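Inactive dihydroorotase-like domain (Chaetomium thermophilum, PDB 5NNL) is a catalytically inactive relative of the dihydroorotase family, built on the barrel-like alpha/beta fold of the amidohydrolase superfamily. Local coordinates at residues H1-L9 with A280-R288. Numbering follows the deposited sequence.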
loop_
_atom_site.group_PDB
_atom_site.type_symbol
_atom_site.label_atom_id
_atom_site.label_comp_id
_atom_site.label_asym_id
_atom_site.label_seq_id
_atom_site.Cartn_x
_atom_site.Cartn_y
_atom_site.Cartn_z
ATOM N N HIS A 1 -3.598 -31.167 1.537
ATOM C CA HIS A 1 -3.947 -29.760 1.709
ATOM C C HIS A 1 -2.823 -29.002 2.408
ATOM O O HIS A 1 -2.587 -29.188 3.599
ATOM C CB HIS A 1 -5.239 -29.629 2.496
ATOM N N ARG A 2 -2.135 -28.145 1.658
ATOM C CA ARG A 2 -1.022 -27.381 2.205
ATOM C C ARG A 2 -1.533 -26.251 3.090
ATOM O O ARG A 2 -2.404 -25.477 2.682
ATOM C CB ARG A 2 -0.160 -26.812 1.079
ATOM C CG ARG A 2 0.859 -27.787 0.514
ATOM C CD ARG A 2 1.776 -27.105 -0.493
ATOM N NE ARG A 2 1.180 -27.039 -1.823
ATOM C CZ ARG A 2 1.727 -26.416 -2.862
ATOM N NH1 ARG A 2 1.107 -26.419 -4.031
ATOM N NH2 ARG A 2 2.888 -25.784 -2.736
ATOM N N THR A 3 -0.985 -26.163 4.302
ATOM C CA THR A 3 -1.262 -25.077 5.233
ATOM C C THR A 3 0.046 -24.406 5.623
ATOM O O THR A 3 1.054 -25.080 5.859
ATOM C CB THR A 3 -1.976 -25.588 6.492
ATOM O OG1 THR A 3 -3.293 -26.033 6.152
ATOM C CG2 THR A 3 -2.081 -24.496 7.543
ATOM N N ILE A 4 0.025 -23.076 5.698
ATOM C CA ILE A 4 1.184 -22.293 6.101
ATOM C C ILE A 4 0.759 -21.298 7.175
ATOM O O ILE A 4 -0.355 -20.764 7.140
ATOM C CB ILE A 4 1.825 -21.563 4.900
ATOM C CG1 ILE A 4 0.822 -20.603 4.248
ATOM C CG2 ILE A 4 2.338 -22.587 3.885
ATOM C CD1 ILE A 4 1.427 -19.715 3.165
ATOM N N GLN A 5 1.646 -21.066 8.138
ATOM C CA GLN A 5 1.422 -20.100 9.205
ATOM C C GLN A 5 2.265 -18.863 8.927
ATOM O O GLN A 5 3.492 -18.956 8.816
ATOM C CB GLN A 5 1.775 -20.695 10.568
ATOM C CG GLN A 5 0.657 -21.500 11.212
ATOM C CD GLN A 5 1.175 -22.514 12.217
ATOM O OE1 GLN A 5 1.772 -22.153 13.234
ATOM N NE2 GLN A 5 0.958 -23.789 11.933
ATOM N N LEU A 6 1.609 -17.714 8.807
ATOM C CA LEU A 6 2.294 -16.458 8.576
ATOM C C LEU A 6 2.020 -15.495 9.722
ATOM O O LEU A 6 0.983 -15.592 10.384
ATOM C CB LEU A 6 1.842 -15.810 7.261
ATOM C CG LEU A 6 2.196 -16.552 5.974
ATOM C CD1 LEU A 6 1.593 -15.851 4.766
ATOM C CD2 LEU A 6 3.699 -16.659 5.818
ATOM N N PRO A 7 2.926 -14.561 9.985
ATOM C CA PRO A 7 2.603 -13.470 10.905
ATOM C C PRO A 7 1.592 -12.532 10.271
ATOM O O PRO A 7 1.307 -12.595 9.073
ATOM C CB PRO A 7 3.950 -12.783 11.129
ATOM C CG PRO A 7 4.698 -13.034 9.865
ATOM C CD PRO A 7 4.250 -14.380 9.362
ATOM N N GLY A 8 1.041 -11.650 11.100
ATOM C CA GLY A 8 0.163 -10.616 10.593
ATOM C C GLY A 8 0.837 -9.857 9.471
ATOM O O GLY A 8 2.015 -9.504 9.582
ATOM N N LEU A 9 0.120 -9.614 8.379
ATOM C CA LEU A 9 0.718 -9.020 7.191
ATOM C C LEU A 9 0.513 -7.510 7.182
ATOM O O LEU A 9 -0.269 -6.950 7.957
ATOM C CB LEU A 9 0.141 -9.657 5.920
ATOM C CG LEU A 9 0.395 -11.162 5.769
ATOM C CD1 LEU A 9 -0.285 -11.694 4.511
ATOM C CD2 LEU A 9 1.894 -11.485 5.746
ATOM N N ALA A 280 -0.655 -11.427 16.431
ATOM C CA ALA A 280 -1.226 -11.306 15.095
ATOM C C ALA A 280 -0.686 -12.449 14.247
ATOM O O ALA A 280 0.511 -12.493 13.945
ATOM C CB ALA A 280 -0.896 -9.948 14.479
ATOM N N THR A 281 -1.562 -13.382 13.875
ATOM C CA THR A 281 -1.173 -14.540 13.083
ATOM C C THR A 281 -2.182 -14.762 11.964
ATOM O O THR A 281 -3.349 -14.375 12.069
ATOM C CB THR A 281 -1.067 -15.811 13.945
ATOM O OG1 THR A 281 -2.370 -16.209 14.389
ATOM C CG2 THR A 281 -0.169 -15.571 15.155
ATOM N N VAL A 282 -1.709 -15.390 10.889
ATOM C CA VAL A 282 -2.525 -15.722 9.727
ATOM C C VAL A 282 -2.266 -17.174 9.354
ATOM O O VAL A 282 -1.118 -17.560 9.106
ATOM C CB VAL A 282 -2.216 -14.805 8.526
ATOM C CG1 VAL A 282 -3.118 -15.144 7.343
ATOM C CG2 VAL A 282 -2.370 -13.357 8.907
ATOM N N GLU A 283 -3.331 -17.968 9.289
ATOM C CA GLU A 283 -3.262 -19.350 8.835
ATOM C C GLU A 283 -3.951 -19.452 7.483
ATOM O O GLU A 283 -5.106 -19.037 7.340
ATOM C CB GLU A 283 -3.919 -20.302 9.835
ATOM C CG GLU A 283 -3.791 -21.776 9.456
ATOM C CD GLU A 283 -4.420 -22.706 10.480
ATOM O OE1 GLU A 283 -5.408 -22.294 11.129
ATOM O OE2 GLU A 283 -3.923 -23.843 10.636
ATOM N N ILE A 284 -3.244 -20.014 6.504
ATOM C CA ILE A 284 -3.674 -20.005 5.111
ATOM C C ILE A 284 -3.685 -21.431 4.581
ATOM O O ILE A 284 -2.694 -22.158 4.709
ATOM C CB ILE A 284 -2.757 -19.114 4.251
ATOM C CG1 ILE A 284 -2.957 -17.648 4.638
ATOM C CG2 ILE A 284 -3.041 -19.296 2.770
ATOM C CD1 ILE A 284 -1.712 -16.849 4.570
ATOM N N GLU A 285 -4.807 -21.823 3.985
ATOM C CA GLU A 285 -4.902 -23.065 3.221
ATOM C C GLU A 285 -4.449 -22.726 1.805
ATOM O O GLU A 285 -5.224 -22.254 0.972
ATOM C CB GLU A 285 -6.318 -23.624 3.281
ATOM C CG GLU A 285 -6.694 -24.107 4.688
ATOM C CD GLU A 285 -8.191 -24.113 4.971
ATOM O OE1 GLU A 285 -8.645 -25.011 5.711
ATOM O OE2 GLU A 285 -8.911 -23.220 4.478
ATOM N N LEU A 286 -3.161 -22.955 1.545
ATOM C CA LEU A 286 -2.533 -22.477 0.316
ATOM C C LEU A 286 -3.126 -23.131 -0.926
ATOM O O LEU A 286 -3.159 -22.512 -1.996
ATOM C CB LEU A 286 -1.029 -22.733 0.393
ATOM C CG LEU A 286 -0.186 -22.437 -0.844
ATOM C CD1 LEU A 286 -0.308 -20.980 -1.246
ATOM C CD2 LEU A 286 1.261 -22.803 -0.575
ATOM N N ASP A 287 -3.604 -24.370 -0.808
ATOM C CA ASP A 287 -4.076 -25.140 -1.949
ATOM C C ASP A 287 -5.585 -25.104 -2.131
ATOM O O ASP A 287 -6.081 -25.625 -3.134
ATOM C CB ASP A 287 -3.639 -26.604 -1.816
ATOM C CG ASP A 287 -2.262 -26.857 -2.388
ATOM O OD1 ASP A 287 -1.927 -26.255 -3.434
ATOM O OD2 ASP A 287 -1.520 -27.666 -1.792
ATOM N N ARG A 288 -6.325 -24.524 -1.195
ATOM C CA ARG A 288 -7.776 -24.528 -1.300
ATOM C C ARG A 288 -8.219 -23.556 -2.385
ATOM O O ARG A 288 -7.853 -22.375 -2.362
ATOM C CB ARG A 288 -8.409 -24.165 0.038
ATOM C CG ARG A 288 -9.905 -24.406 0.063
ATOM C CD ARG A 288 -10.512 -24.100 1.412
ATOM N NE ARG A 288 -11.971 -24.097 1.339
ATOM C CZ ARG A 288 -12.775 -23.617 2.283
ATOM N NH1 ARG A 288 -12.272 -23.087 3.391
ATOM N NH2 ARG A 288 -14.089 -23.663 2.116
#
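Arg2 and Asp287 close one end of an antiparallel strand pair, 3-7 against 281-285, with a salt bridge. Arg2 NE lies 2.8 Å from Asp287 OD2, on the syn side of the carboxylate but well out of its plane; the bond from Arg2 NH1 to Asp287 OD1 is weak. A bend at chi3 (-83°) turns the NE edge of the guanidinium toward the acid, the two planes 54° apart, while Leu286 CD2 sits over one guanidinium face. Between the strands, Ile4 with Ile284 and Leu6 with Val282 are hydrogen-bonded pairs, each bonded both ways; Leu6 N to Val282 O is 2.7 Å and almost straight. Their side chains share one face, where Leu6 CD1 meets Ile284 CD1 tightly at 3.5 Å. Ile4 tucks CG1 between its own N and carbonyl carbon (chi1 60°), bringing it 3.9 Å from Ile284 CB. On the other face, the extended Glu283 side chain lays CG 3.7 Å from Thr3 CG2, and its OE1 makes a long, weak ion pair with Arg312. Helix 257-271 packs on Ile4 and Leu6, helix 242-251 on Ile284 and Leu286; the pairing joins the chain's first strand, beside parallel strand 39-44, to late strand 281-291, beside antiparallel 305-315.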